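Local coordinates for uncharacterized protein YfeY (Escherichia coli, PDB 2QZB), which is of unknown function but belongs to the DUF1131 family and is probably a bacterial lipoprotein made with a signal peptide, at residues 16-20 against 161-165; 30-35 against 57-61; 64-70 against 82-88; 108-114 against 145-151; 137-141 against 155-159. All coordinates share one frame; numbering follows the deposited sequence.

Interaction 1. Residues 16-20 against 161-165; sequences VSEQG and KIIWR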
# COMPACT_ATOMS: atom_id res chain seq x y z
N VAL A 16 7.58 -5.36 -2.74
CA VAL A 16 7.53 -3.94 -3.02
C VAL A 16 8.94 -3.34 -2.95
O VAL A 16 9.65 -3.51 -1.96
CB VAL A 16 6.60 -3.24 -2.02
CG1 VAL A 16 6.20 -1.87 -2.53
CG2 VAL A 16 5.36 -4.12 -1.75
N SER A 17 9.32 -2.63 -4.00
CA SER A 17 10.63 -1.97 -4.08
C SER A 17 10.42 -0.58 -4.65
O SER A 17 9.33 -0.26 -5.08
CB SER A 17 11.56 -2.77 -4.99
OG SER A 17 11.18 -2.64 -6.38
N GLU A 18 11.48 0.23 -4.68
CA GLU A 18 11.45 1.56 -5.31
C GLU A 18 10.84 1.55 -6.72
O GLU A 18 10.19 2.53 -7.09
CB GLU A 18 12.86 2.15 -5.41
CG GLU A 18 13.52 2.44 -4.06
CD GLU A 18 12.64 3.32 -3.19
OE1 GLU A 18 12.46 4.52 -3.52
OE2 GLU A 18 12.12 2.81 -2.20
N GLN A 19 11.06 0.47 -7.46
CA GLN A 19 10.59 0.28 -8.85
C GLN A 19 9.16 -0.25 -9.04
O GLN A 19 8.64 -0.20 -10.15
CB GLN A 19 11.51 -0.68 -9.60
CG GLN A 19 13.00 -0.44 -9.41
CD GLN A 19 13.56 -1.12 -8.13
OE1 GLN A 19 13.29 -2.31 -7.86
NE2 GLN A 19 14.36 -0.38 -7.37
N GLY A 20 8.55 -0.80 -8.01
CA GLY A 20 7.19 -1.31 -8.15
C GLY A 20 6.97 -2.54 -7.30
O GLY A 20 7.56 -2.67 -6.24
N LYS A 161 -1.25 -2.04 5.36
CA LYS A 161 -1.07 -1.91 3.92
C LYS A 161 0.33 -1.39 3.61
O LYS A 161 0.90 -0.61 4.38
CB LYS A 161 -2.16 -0.96 3.42
CG LYS A 161 -2.21 -0.72 1.96
CD LYS A 161 -3.67 -0.60 1.59
CE LYS A 161 -4.22 0.75 1.93
NZ LYS A 161 -5.60 0.89 1.37
N ILE A 162 0.89 -1.82 2.48
CA ILE A 162 2.12 -1.25 1.97
C ILE A 162 1.76 -0.53 0.65
O ILE A 162 1.10 -1.11 -0.23
CB ILE A 162 3.24 -2.33 1.76
CG1 ILE A 162 3.51 -3.11 3.07
CG2 ILE A 162 4.54 -1.66 1.24
CD1 ILE A 162 4.40 -4.27 2.90
N ILE A 163 2.18 0.73 0.52
CA ILE A 163 1.82 1.53 -0.66
C ILE A 163 3.05 1.93 -1.45
O ILE A 163 4.02 2.47 -0.88
CB ILE A 163 1.05 2.78 -0.23
CG1 ILE A 163 -0.13 2.37 0.66
CG2 ILE A 163 0.60 3.62 -1.45
CD1 ILE A 163 -0.71 3.52 1.37
N TRP A 164 3.03 1.65 -2.74
CA TRP A 164 4.07 2.14 -3.63
C TRP A 164 3.48 3.27 -4.48
O TRP A 164 2.33 3.13 -4.97
CB TRP A 164 4.57 1.02 -4.55
CG TRP A 164 5.51 1.53 -5.62
CD1 TRP A 164 6.86 1.68 -5.51
CD2 TRP A 164 5.17 1.95 -6.97
NE1 TRP A 164 7.38 2.17 -6.70
CE2 TRP A 164 6.37 2.33 -7.61
CE3 TRP A 164 3.96 2.04 -7.69
CZ2 TRP A 164 6.40 2.81 -8.94
CZ3 TRP A 164 3.99 2.50 -9.00
CH2 TRP A 164 5.21 2.88 -9.62
N ARG A 165 4.23 4.37 -4.69
CA ARG A 165 3.75 5.46 -5.59
C ARG A 165 4.85 5.88 -6.57
O ARG A 165 6.00 6.01 -6.15
CB ARG A 165 3.29 6.69 -4.80
CG ARG A 165 1.98 6.55 -3.97
CD ARG A 165 1.79 7.79 -3.15
NE ARG A 165 0.52 7.91 -2.41
CZ ARG A 165 0.40 7.62 -1.12
NH1 ARG A 165 1.45 7.15 -0.46
NH2 ARG A 165 -0.75 7.76 -0.48

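Interaction 2. Residues 30-35 against 57-61; sequences LQEQAI and VRFFE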
# COMPACT_ATOMS: atom_id res chain seq x y z
N LEU A 30 -1.92 0.30 -17.66
CA LEU A 30 -3.02 -0.05 -16.82
C LEU A 30 -4.06 -0.85 -17.63
O LEU A 30 -5.11 -0.34 -17.99
CB LEU A 30 -3.62 1.16 -16.14
CG LEU A 30 -4.60 0.81 -15.02
CD1 LEU A 30 -3.84 0.48 -13.75
CD2 LEU A 30 -5.56 1.93 -14.81
N GLN A 31 -3.73 -2.11 -17.90
CA GLN A 31 -4.55 -2.93 -18.79
C GLN A 31 -4.56 -4.36 -18.28
O GLN A 31 -3.57 -4.82 -17.76
CB GLN A 31 -3.99 -2.86 -20.22
CG GLN A 31 -4.18 -1.47 -20.89
CD GLN A 31 -5.62 -1.15 -21.23
OE1 GLN A 31 -6.08 -0.01 -21.04
NE2 GLN A 31 -6.34 -2.13 -21.73
N GLU A 32 -5.69 -5.05 -18.47
CA GLU A 32 -5.86 -6.39 -17.96
C GLU A 32 -4.70 -7.33 -18.28
O GLU A 32 -4.15 -7.94 -17.38
CB GLU A 32 -7.19 -7.00 -18.43
CG GLU A 32 -7.49 -8.30 -17.67
CD GLU A 32 -8.89 -8.86 -17.91
OE1 GLU A 32 -9.36 -8.87 -19.07
OE2 GLU A 32 -9.49 -9.31 -16.91
N GLN A 33 -4.33 -7.47 -19.55
CA GLN A 33 -3.34 -8.49 -19.93
C GLN A 33 -1.91 -8.13 -19.51
O GLN A 33 -1.08 -9.00 -19.19
CB GLN A 33 -3.44 -8.83 -21.43
CG GLN A 33 -3.94 -10.28 -21.74
CD GLN A 33 -5.46 -10.49 -21.65
OE1 GLN A 33 -5.98 -11.42 -22.25
NE2 GLN A 33 -6.16 -9.63 -20.92
N ALA A 34 -1.62 -6.83 -19.48
CA ALA A 34 -0.31 -6.36 -19.03
C ALA A 34 -0.09 -6.69 -17.54
O ALA A 34 0.95 -7.17 -17.15
CB ALA A 34 -0.20 -4.89 -19.25
N ILE A 35 -1.09 -6.43 -16.73
CA ILE A 35 -1.02 -6.72 -15.30
C ILE A 35 -0.94 -8.24 -15.06
O ILE A 35 -0.11 -8.70 -14.29
CB ILE A 35 -2.21 -6.07 -14.60
CG1 ILE A 35 -2.00 -4.57 -14.59
CG2 ILE A 35 -2.49 -6.67 -13.15
CD1 ILE A 35 -3.30 -3.81 -14.53
N VAL A 57 -11.06 7.53 -13.72
CA VAL A 57 -9.90 6.63 -13.94
C VAL A 57 -10.26 5.17 -13.64
O VAL A 57 -11.11 4.89 -12.79
CB VAL A 57 -8.65 6.98 -13.09
CG1 VAL A 57 -8.03 8.33 -13.52
CG2 VAL A 57 -8.96 6.96 -11.60
N ARG A 58 -9.56 4.27 -14.32
CA ARG A 58 -9.72 2.87 -14.09
C ARG A 58 -8.78 2.43 -12.97
O ARG A 58 -7.72 3.06 -12.72
CB ARG A 58 -9.44 2.14 -15.37
CG ARG A 58 -10.44 2.50 -16.50
CD ARG A 58 -9.84 2.38 -17.90
NE ARG A 58 -9.30 1.04 -18.15
CZ ARG A 58 -7.99 0.75 -18.22
NH1 ARG A 58 -7.07 1.71 -18.08
NH2 ARG A 58 -7.62 -0.51 -18.44
N PHE A 59 -9.22 1.41 -12.25
CA PHE A 59 -8.35 0.69 -11.31
C PHE A 59 -8.56 -0.83 -11.43
O PHE A 59 -9.57 -1.26 -12.02
CB PHE A 59 -8.53 1.18 -9.86
CG PHE A 59 -9.85 0.85 -9.24
CD1 PHE A 59 -10.90 1.75 -9.31
CD2 PHE A 59 -10.02 -0.32 -8.53
CE1 PHE A 59 -12.12 1.45 -8.72
CE2 PHE A 59 -11.23 -0.64 -7.96
CZ PHE A 59 -12.29 0.26 -8.03
N PHE A 60 -7.61 -1.61 -10.92
CA PHE A 60 -7.73 -3.08 -10.85
C PHE A 60 -7.54 -3.54 -9.42
O PHE A 60 -6.75 -2.97 -8.67
CB PHE A 60 -6.72 -3.79 -11.78
CG PHE A 60 -7.00 -3.58 -13.24
CD1 PHE A 60 -6.51 -2.44 -13.91
CD2 PHE A 60 -7.80 -4.50 -13.95
CE1 PHE A 60 -6.80 -2.21 -15.24
CE2 PHE A 60 -8.09 -4.30 -15.28
CZ PHE A 60 -7.60 -3.15 -15.94
N GLU A 61 -8.31 -4.57 -9.03
CA GLU A 61 -8.11 -5.29 -7.79
C GLU A 61 -7.58 -6.67 -8.12
O GLU A 61 -8.17 -7.45 -8.90
CB GLU A 61 -9.42 -5.38 -6.98
CG GLU A 61 -9.78 -4.05 -6.27
CD GLU A 61 -11.12 -4.11 -5.59
OE1 GLU A 61 -11.32 -3.41 -4.57
OE2 GLU A 61 -11.98 -4.89 -6.04

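Interaction 3. Residues 64-70 against 82-88; sequences KGDNVAM and IDVLDSD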
# COMPACT_ATOMS: atom_id res chain seq x y z
N LYS A 64 -6.98 -12.37 -4.02
CA LYS A 64 -6.37 -13.58 -3.47
C LYS A 64 -7.47 -14.25 -2.69
O LYS A 64 -7.87 -13.80 -1.62
CB LYS A 64 -5.18 -13.25 -2.58
CG LYS A 64 -4.36 -14.51 -2.18
CD LYS A 64 -3.11 -14.18 -1.38
CE LYS A 64 -3.39 -14.10 0.12
NZ LYS A 64 -2.12 -14.33 0.93
N GLY A 65 -8.03 -15.28 -3.30
CA GLY A 65 -9.31 -15.83 -2.85
C GLY A 65 -10.38 -14.76 -2.86
O GLY A 65 -10.59 -14.06 -3.86
N ASP A 66 -11.00 -14.61 -1.69
CA ASP A 66 -12.15 -13.75 -1.44
C ASP A 66 -11.77 -12.28 -1.17
O ASP A 66 -12.65 -11.40 -1.03
CB ASP A 66 -12.88 -14.31 -0.19
CG ASP A 66 -11.91 -15.07 0.81
OD1 ASP A 66 -12.11 -14.96 2.05
OD2 ASP A 66 -10.97 -15.80 0.37
N ASN A 67 -10.46 -12.04 -1.06
CA ASN A 67 -9.92 -10.81 -0.48
C ASN A 67 -9.04 -10.06 -1.48
O ASN A 67 -8.36 -10.66 -2.34
CB ASN A 67 -9.05 -11.15 0.74
CG ASN A 67 -9.85 -11.59 1.97
OD1 ASN A 67 -10.86 -10.99 2.38
ND2 ASN A 67 -9.38 -12.65 2.58
N VAL A 68 -9.00 -8.74 -1.35
CA VAL A 68 -8.18 -7.94 -2.22
C VAL A 68 -6.75 -8.10 -1.77
O VAL A 68 -6.43 -7.87 -0.61
CB VAL A 68 -8.65 -6.45 -2.21
CG1 VAL A 68 -7.77 -5.59 -3.05
CG2 VAL A 68 -10.06 -6.36 -2.70
N ALA A 69 -5.89 -8.54 -2.68
CA ALA A 69 -4.43 -8.63 -2.41
C ALA A 69 -3.67 -7.33 -2.77
O ALA A 69 -2.65 -7.01 -2.14
CB ALA A 69 -3.81 -9.79 -3.19
N MET A 70 -4.15 -6.62 -3.81
CA MET A 70 -3.54 -5.34 -4.27
C MET A 70 -4.61 -4.57 -4.99
O MET A 70 -5.46 -5.16 -5.69
CB MET A 70 -2.45 -5.49 -5.37
CG MET A 70 -1.27 -6.41 -5.16
SD MET A 70 -0.06 -6.39 -6.54
CE MET A 70 0.60 -7.99 -6.21
N ILE A 82 0.21 1.42 -6.23
CA ILE A 82 -0.20 0.02 -5.92
C ILE A 82 -0.27 -0.07 -4.41
O ILE A 82 0.73 0.22 -3.73
CB ILE A 82 0.81 -1.04 -6.41
CG1 ILE A 82 1.05 -0.91 -7.93
CG2 ILE A 82 0.32 -2.50 -6.04
CD1 ILE A 82 2.42 -1.43 -8.44
N ASP A 83 -1.45 -0.38 -3.89
CA ASP A 83 -1.60 -0.68 -2.46
C ASP A 83 -1.54 -2.20 -2.26
O ASP A 83 -2.26 -2.93 -2.94
CB ASP A 83 -2.92 -0.15 -1.95
CG ASP A 83 -3.06 1.37 -2.16
OD1 ASP A 83 -3.78 2.00 -1.37
OD2 ASP A 83 -2.47 1.91 -3.11
N VAL A 84 -0.69 -2.68 -1.37
CA VAL A 84 -0.49 -4.11 -1.19
C VAL A 84 -1.13 -4.48 0.13
O VAL A 84 -0.85 -3.86 1.16
CB VAL A 84 0.99 -4.54 -1.26
CG1 VAL A 84 1.16 -6.09 -1.06
CG2 VAL A 84 1.61 -4.16 -2.59
N LEU A 85 -2.01 -5.46 0.09
CA LEU A 85 -2.62 -5.96 1.32
C LEU A 85 -2.31 -7.43 1.56
O LEU A 85 -2.68 -8.00 2.59
CB LEU A 85 -4.13 -5.75 1.26
CG LEU A 85 -4.62 -4.31 1.02
CD1 LEU A 85 -4.71 -3.89 -0.45
CD2 LEU A 85 -5.96 -4.21 1.59
N ASP A 86 -1.66 -8.06 0.60
CA ASP A 86 -1.26 -9.47 0.63
C ASP A 86 -0.10 -9.62 1.60
O ASP A 86 1.00 -9.04 1.39
CB ASP A 86 -0.81 -9.89 -0.76
CG ASP A 86 -0.55 -11.39 -0.88
OD1 ASP A 86 -0.47 -12.13 0.13
OD2 ASP A 86 -0.41 -11.83 -2.04
N SER A 87 -0.33 -10.41 2.66
CA SER A 87 0.66 -10.52 3.72
C SER A 87 1.89 -11.25 3.22
O SER A 87 2.96 -11.09 3.78
CB SER A 87 0.06 -11.21 4.96
OG SER A 87 -0.35 -12.52 4.60
N ASP A 88 1.74 -12.01 2.14
CA ASP A 88 2.85 -12.69 1.49
C ASP A 88 3.79 -11.82 0.66
O ASP A 88 4.81 -12.31 0.15
CB ASP A 88 2.34 -13.83 0.60
CG ASP A 88 1.51 -14.85 1.37
OD1 ASP A 88 0.45 -15.28 0.82
OD2 ASP A 88 1.91 -15.18 2.51

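Interaction 4. Residues 108-114 against 145-151; sequences AFGNCQK and EGLMPSD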
# COMPACT_ATOMS: atom_id res chain seq x y z
N ALA A 108 5.59 9.21 15.94
CA ALA A 108 4.88 9.48 14.68
C ALA A 108 5.31 10.78 14.00
O ALA A 108 5.36 10.86 12.76
CB ALA A 108 3.37 9.50 14.93
N PHE A 109 5.64 11.78 14.82
CA PHE A 109 5.92 13.16 14.38
C PHE A 109 6.72 13.20 13.10
O PHE A 109 7.79 12.58 12.98
CB PHE A 109 6.64 13.96 15.50
CG PHE A 109 6.94 15.40 15.15
CD1 PHE A 109 6.06 16.42 15.52
CD2 PHE A 109 8.09 15.74 14.42
CE1 PHE A 109 6.32 17.75 15.18
CE2 PHE A 109 8.35 17.07 14.08
CZ PHE A 109 7.47 18.07 14.45
N GLY A 110 6.16 13.89 12.11
CA GLY A 110 6.86 14.18 10.85
C GLY A 110 6.98 13.01 9.88
O GLY A 110 7.05 13.23 8.67
N ASN A 111 7.07 11.79 10.41
CA ASN A 111 7.11 10.55 9.61
C ASN A 111 5.73 10.19 8.99
O ASN A 111 5.63 9.64 7.87
CB ASN A 111 7.50 9.38 10.53
CG ASN A 111 8.84 9.57 11.27
OD1 ASN A 111 9.91 9.34 10.69
ND2 ASN A 111 8.79 9.90 12.59
N CYS A 112 4.68 10.51 9.74
CA CYS A 112 3.36 9.89 9.63
C CYS A 112 2.27 10.92 9.62
O CYS A 112 2.41 11.99 10.20
CB CYS A 112 3.12 8.97 10.83
SG CYS A 112 4.42 7.74 11.08
N GLN A 113 1.16 10.56 8.97
CA GLN A 113 -0.03 11.38 8.81
C GLN A 113 -1.26 10.46 8.70
O GLN A 113 -1.14 9.31 8.30
CB GLN A 113 0.10 12.25 7.54
CG GLN A 113 0.92 13.54 7.74
CD GLN A 113 1.61 14.07 6.48
OE1 GLN A 113 1.37 13.60 5.35
NE2 GLN A 113 2.51 15.03 6.67
N LYS A 114 -2.42 10.98 9.06
CA LYS A 114 -3.68 10.27 8.81
C LYS A 114 -3.77 9.91 7.34
O LYS A 114 -3.47 10.76 6.48
CB LYS A 114 -4.89 11.13 9.17
CG LYS A 114 -5.00 11.51 10.62
CD LYS A 114 -6.29 12.27 10.86
CE LYS A 114 -7.52 11.47 10.43
NZ LYS A 114 -7.88 10.48 11.48
N GLU A 145 -11.09 12.12 16.63
CA GLU A 145 -11.10 11.34 15.41
C GLU A 145 -10.41 12.01 14.20
O GLU A 145 -10.08 11.35 13.22
CB GLU A 145 -12.55 10.96 15.10
CG GLU A 145 -12.78 9.86 14.08
CD GLU A 145 -14.09 9.14 14.32
OE1 GLU A 145 -14.26 8.58 15.43
OE2 GLU A 145 -14.95 9.14 13.40
N GLY A 146 -10.17 13.32 14.28
CA GLY A 146 -9.66 14.07 13.14
C GLY A 146 -8.15 14.29 13.17
O GLY A 146 -7.60 14.99 12.31
N LEU A 147 -7.50 13.67 14.15
CA LEU A 147 -6.05 13.76 14.35
C LEU A 147 -5.41 12.36 14.31
O LEU A 147 -6.10 11.36 14.48
CB LEU A 147 -5.78 14.34 15.74
CG LEU A 147 -6.45 15.66 16.11
CD1 LEU A 147 -6.31 15.88 17.61
CD2 LEU A 147 -5.83 16.80 15.31
N MET A 148 -4.09 12.31 14.08
CA MET A 148 -3.32 11.09 14.37
C MET A 148 -3.42 10.83 15.87
O MET A 148 -3.27 11.75 16.65
CB MET A 148 -1.83 11.28 14.02
CG MET A 148 -1.44 10.97 12.61
SD MET A 148 0.30 10.53 12.54
CE MET A 148 1.12 12.06 13.05
N PRO A 149 -3.67 9.56 16.28
CA PRO A 149 -3.49 9.20 17.70
C PRO A 149 -2.04 9.36 18.19
O PRO A 149 -1.10 9.44 17.39
CB PRO A 149 -3.89 7.72 17.74
CG PRO A 149 -4.67 7.49 16.55
CD PRO A 149 -4.14 8.42 15.49
N SER A 150 -1.86 9.40 19.51
CA SER A 150 -0.57 9.65 20.13
C SER A 150 0.37 8.47 19.94
O SER A 150 -0.05 7.38 19.52
CB SER A 150 -0.77 9.89 21.61
OG SER A 150 -0.88 8.65 22.30
N ASP A 151 1.64 8.69 20.32
CA ASP A 151 2.70 7.69 20.25
C ASP A 151 2.46 6.45 21.14
O ASP A 151 2.83 5.34 20.76
CB ASP A 151 4.08 8.32 20.55
CG ASP A 151 4.44 9.47 19.59
OD1 ASP A 151 4.14 9.39 18.37
OD2 ASP A 151 5.05 10.47 20.07
O HOH W 1 4.88 12.20 18.09

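Interaction 5. Residues 137-141 against 155-159; sequences FSGEW and KNWKV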
# COMPACT_ATOMS: atom_id res chain seq x y z
N PHE A 137 -0.89 1.93 8.89
CA PHE A 137 -0.94 1.19 10.16
C PHE A 137 -2.38 1.17 10.62
O PHE A 137 -3.12 2.12 10.35
CB PHE A 137 -0.04 1.87 11.22
CG PHE A 137 1.42 1.65 10.98
CD1 PHE A 137 2.14 2.52 10.14
CD2 PHE A 137 2.07 0.58 11.52
CE1 PHE A 137 3.48 2.30 9.88
CE2 PHE A 137 3.40 0.36 11.28
CZ PHE A 137 4.10 1.21 10.44
N SER A 138 -2.79 0.11 11.31
CA SER A 138 -4.08 0.18 12.01
C SER A 138 -4.01 -0.50 13.36
O SER A 138 -3.09 -1.29 13.62
CB SER A 138 -5.26 -0.33 11.17
OG SER A 138 -4.94 -1.41 10.34
N GLY A 139 -4.95 -0.15 14.23
CA GLY A 139 -4.92 -0.62 15.62
C GLY A 139 -6.06 0.07 16.33
O GLY A 139 -6.90 0.70 15.68
N GLU A 140 -6.11 -0.06 17.67
CA GLU A 140 -7.19 0.56 18.45
C GLU A 140 -7.10 2.08 18.44
O GLU A 140 -6.07 2.64 18.83
CB GLU A 140 -7.17 0.06 19.91
CG GLU A 140 -8.45 0.36 20.73
CD GLU A 140 -8.55 -0.51 22.02
OE1 GLU A 140 -7.62 -1.33 22.27
OE2 GLU A 140 -9.56 -0.38 22.76
N TRP A 141 -8.17 2.74 18.01
CA TRP A 141 -8.21 4.20 18.04
C TRP A 141 -8.45 4.70 19.46
O TRP A 141 -9.13 4.05 20.27
CB TRP A 141 -9.27 4.76 17.11
CG TRP A 141 -9.10 6.23 16.85
CD1 TRP A 141 -9.56 7.27 17.61
CD2 TRP A 141 -8.37 6.82 15.77
NE1 TRP A 141 -9.16 8.47 17.07
CE2 TRP A 141 -8.44 8.23 15.93
CE3 TRP A 141 -7.67 6.30 14.67
CZ2 TRP A 141 -7.84 9.11 15.04
CZ3 TRP A 141 -7.07 7.19 13.78
CH2 TRP A 141 -7.17 8.57 13.97
N LYS A 155 2.16 2.72 19.28
CA LYS A 155 3.28 1.77 19.41
C LYS A 155 2.85 0.32 19.14
O LYS A 155 3.63 -0.45 18.58
CB LYS A 155 4.05 1.90 20.75
CG LYS A 155 3.20 1.63 21.98
CD LYS A 155 3.97 1.86 23.32
CE LYS A 155 3.37 0.95 24.42
NZ LYS A 155 3.43 1.48 25.84
N ASN A 156 1.60 0.02 19.46
CA ASN A 156 0.99 -1.30 19.30
C ASN A 156 0.24 -1.50 17.96
O ASN A 156 -0.28 -2.60 17.68
CB ASN A 156 0.03 -1.55 20.48
CG ASN A 156 0.74 -1.47 21.83
OD1 ASN A 156 1.81 -2.08 22.02
ND2 ASN A 156 0.16 -0.69 22.76
N TRP A 157 0.19 -0.46 17.14
CA TRP A 157 -0.38 -0.61 15.79
C TRP A 157 0.49 -1.51 14.89
O TRP A 157 1.67 -1.75 15.17
CB TRP A 157 -0.62 0.77 15.17
CG TRP A 157 -1.84 1.47 15.76
CD1 TRP A 157 -2.32 1.37 17.03
CD2 TRP A 157 -2.73 2.36 15.07
NE1 TRP A 157 -3.46 2.14 17.18
CE2 TRP A 157 -3.73 2.75 15.98
CE3 TRP A 157 -2.78 2.85 13.75
CZ2 TRP A 157 -4.76 3.65 15.63
CZ3 TRP A 157 -3.82 3.72 13.40
CH2 TRP A 157 -4.79 4.11 14.34
N LYS A 158 -0.10 -2.06 13.83
CA LYS A 158 0.63 -2.94 12.92
C LYS A 158 0.35 -2.52 11.49
O LYS A 158 -0.72 -2.01 11.21
CB LYS A 158 0.21 -4.41 13.11
CG LYS A 158 0.65 -4.95 14.48
CD LYS A 158 0.31 -6.41 14.65
CE LYS A 158 0.69 -6.89 16.09
NZ LYS A 158 -0.01 -8.21 16.37
N VAL A 159 1.30 -2.80 10.60
CA VAL A 159 1.20 -2.47 9.21
C VAL A 159 0.00 -3.22 8.63
O VAL A 159 -0.07 -4.45 8.73
CB VAL A 159 2.51 -2.88 8.43
CG1 VAL A 159 2.31 -2.73 6.92
CG2 VAL A 159 3.71 -2.04 8.88

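Interaction 1. Residues 16-20 against 161-165
Gly20 and Trp164 mark the closest backbone approach, with CA atoms 6.5 Å apart, where the type I beta turn from Ser17 to Gly20 sits on strand 158-165. The Trp164 indole carries most of the contact. Its CG lies anti to the backbone N (chi1 172°), which sends the ring toward the turn. Trp164 NE1 donates to Glu18 O at 2.9 Å, and the bond is nearly straight at 173°. The carbonyl oxygen lies in the plane of the indole, but the N-H arrives from above the carbonyl plane. Gly20 CA sits over one face of the ring, 3.8 Å from the centroid of the five-membered ring, as a CH-pi contact. Beside the indole, Val16 CG1 rests on Trp164 CB at 3.9 Å. Two residues back along the strand, Ile162 CG2 meets Val16 CG2 at 4.0 Å. The turn is also braced from within. Ser17 OG accepts a bent bond from Gln19 N, forming an ST turn, and donates to Gln19 OE1. The carboxylate of Glu18 turns elsewhere, to Ser130, Gln131 and His132. A leucine in place of Trp164 would probably leave Glu18 O without its indole donor and Gly20 without the flat surface it packs on. The contact thus joins one directed polar bond to apolar packing, and fixes a small two-stranded hairpin against the main sheet.

Interaction 2. Residues 30-35 against 57-61
Arg58 reaches Leu30 end-on, and both terminal nitrogens of its guanidinium grip one carbonyl oxygen. Arg58 NH2 lies 2.6 Å from Leu30 O, and Arg58 NH1 lies 2.8 Å from the same Leu30 O. The oxygen sits at the guanidinium edge, near its plane. The bend at chi3 (56°) turns the arginine tip back toward this carbonyl. The amide of Gln31 lies close by, its plane only 18° from that of the guanidinium, but the angle is poor for a hydrogen bond. The Leu30 side chain runs past Arg58 and Phe60 in the opposite direction to each. Leu30 CD2 comes 3.2 Å from Arg58 O and also lies near NH1, and Leu30 CG meets the edge of the Phe60 ring at CE1, 3.7 Å away. Ile35 approaches the same ring differently. Its CD1 lies over one face, 4.0 Å from the ring centroid, in a CH-pi contact. Phe60 CZ also comes to 3.7 Å from Glu32 N, at the start of the helix. The contact lays the first turn of helix 32-38, with Gln31 as its N-cap residue, against strand 55-64. Leu30 and Ile35 also touch Ile72 of strand 67-73, while Glu32 and Ile35 reach Leu45 of strand 44-52.

Interaction 3. Residues 64-70 against 82-88
Ile82 opens the second segment by laying CG2 against Met70 SD at 3.9 Å, the two side chains side by side and pointing the same way. Asp83 follows with its backbone: its carbonyl O receives a CA-H...O contact from Met70 CA at 3.0 Å. Its carboxylate is held by Arg81. Val84 pairs with Met70 as an antiparallel non-hydrogen-bonded pair, and both side chains lie on one face of the sheet. On their other side Ala69 and Met70 both face Val62 of strand 55-64, a classic beta bulge. At Leu85 the regular strand has ended. Leu85 N donates to Ala69 O at 2.8 Å, while its CB touches Val68 O. Asp86 N makes a second, weak bond to Ala69 O, and Asp86 CB packs on Ala69 CB at 3.9 Å. The Asp86 carboxylate then turns to Lys64. Asp86 CG is anti to its own N (chi1 -172°), which sets Asp86 OD1 2.9 Å from Lys64 NZ. Asp88 N reaches the same oxygen from the opposite face of the carboxylate, closing an Asx turn. Asp88 completes the set with OD1 2.7 Å from Lys64 NZ. One ammonium thus bridges two carboxylates, and Asp86 OD2 has Tyr43 OH as a further partner. This arrangement would be expected to balance part of the negative charge where the chain leaves the sheet.

Interaction 4. Residues 108-114 against 145-151
Met148 reaches across to segment 108-114, and Lys114 runs back along the loop that carries Met148. From CB, Lys114 passes first to CG, which lies 3.7 Å from Met148 N. Lys114 CD comes next, 3.3 Å from Gly146 O and close to Leu147 C. CE approaches Glu145 O. The chain bends at chi3 (58°) and again at chi4 (80°), and this curls the tip around the loop. Lys114 NZ ends there, donating to Glu145 O at 2.9 Å. A methionine in place of Lys114 would probably leave Glu145 O without this donor and the loop less firmly held. The Met148 side chain is bent at its far end. Met148 SD lies 3.6 Å from Cys112 CB. Met148 CE lies 3.1 Å from Cys112 O and also touches Ala108 CB. Asp151 holds the other end of the contact. Its OD1 accepts from Ala108 N at 2.8 Å, with the N-H approaching from above the carboxylate plane. Asp151 OD2 takes a bond from a water 2.6 Å away, and that water accepts weakly from Phe109 N. Cys112 is disulfide-bonded to Cys125 on the adjoining strand 123-126. The contact thus places the loop before helix 151-154 against strand 112-114, the outermost strand at this end of the sheet, with Met148 and Pro149 also touching Val123.

Interaction 5. Residues 137-141 against 155-159
Trp157 lays its indole against the backbone of Ser138 and Gly139. Gly139 CA sits over the five-membered ring, 3.4 Å from its centroid and only 7° off the normal, in a CH-pi contact. The lack of a side chain lets Gly139 CA come this close. In the ring plane, Trp157 NE1 donates to Glu140 O at 3.1 Å, reaching it from above the carbonyl plane. At the far rim, Trp157 CH2 meets Trp141 CE3 at 3.6 Å, the two six-membered rings inclined by 53°. Phe137 CB touches the indole edge at CE3. The Phe137 ring leans on Val159, with CE2 3.4 Å from CG2. Strand pairing sets these groups in place. Ser138 and Lys158 form an antiparallel hydrogen-bonded pair, with Ser138 N to Lys158 O at 3.0 Å and Lys158 N to Ser138 O at 3.1 Å. Phe137 and Val159 make the adjacent non-hydrogen-bonded pair. Farther out, Phe101 meets the Phe137 ring edge-to-face, and Trp141 NE1 bonds to Pro144 O. The indole therefore takes over where the strand pairing stops: its flat face covers the glycine, and its N-H satisfies a carbonyl of the chain leaving strand 133-138.

From the N terminus, interaction 1 opens first and closes last. It joins the turn at 16-20 to strand 158-165 and encloses the other four. Interaction 2 is the first to close, setting helix 32-38 on strand 55-64. Interaction 3 follows in series and binds the hairpin of strands 67-73 and 81-84. Strand 81-84 pairs with strand 158-165, so interactions 1 and 3 touch directly. Interactions 4 and 5 cross along the chain, since 137-141 falls between 108-114 and 145-151, and 155-159 follows 145-151. They meet through Trp141 and Pro149. Both lie across the molecule from interaction 2, about 32 Å and 30 Å away between centres, yet all five reach one antiparallel sheet.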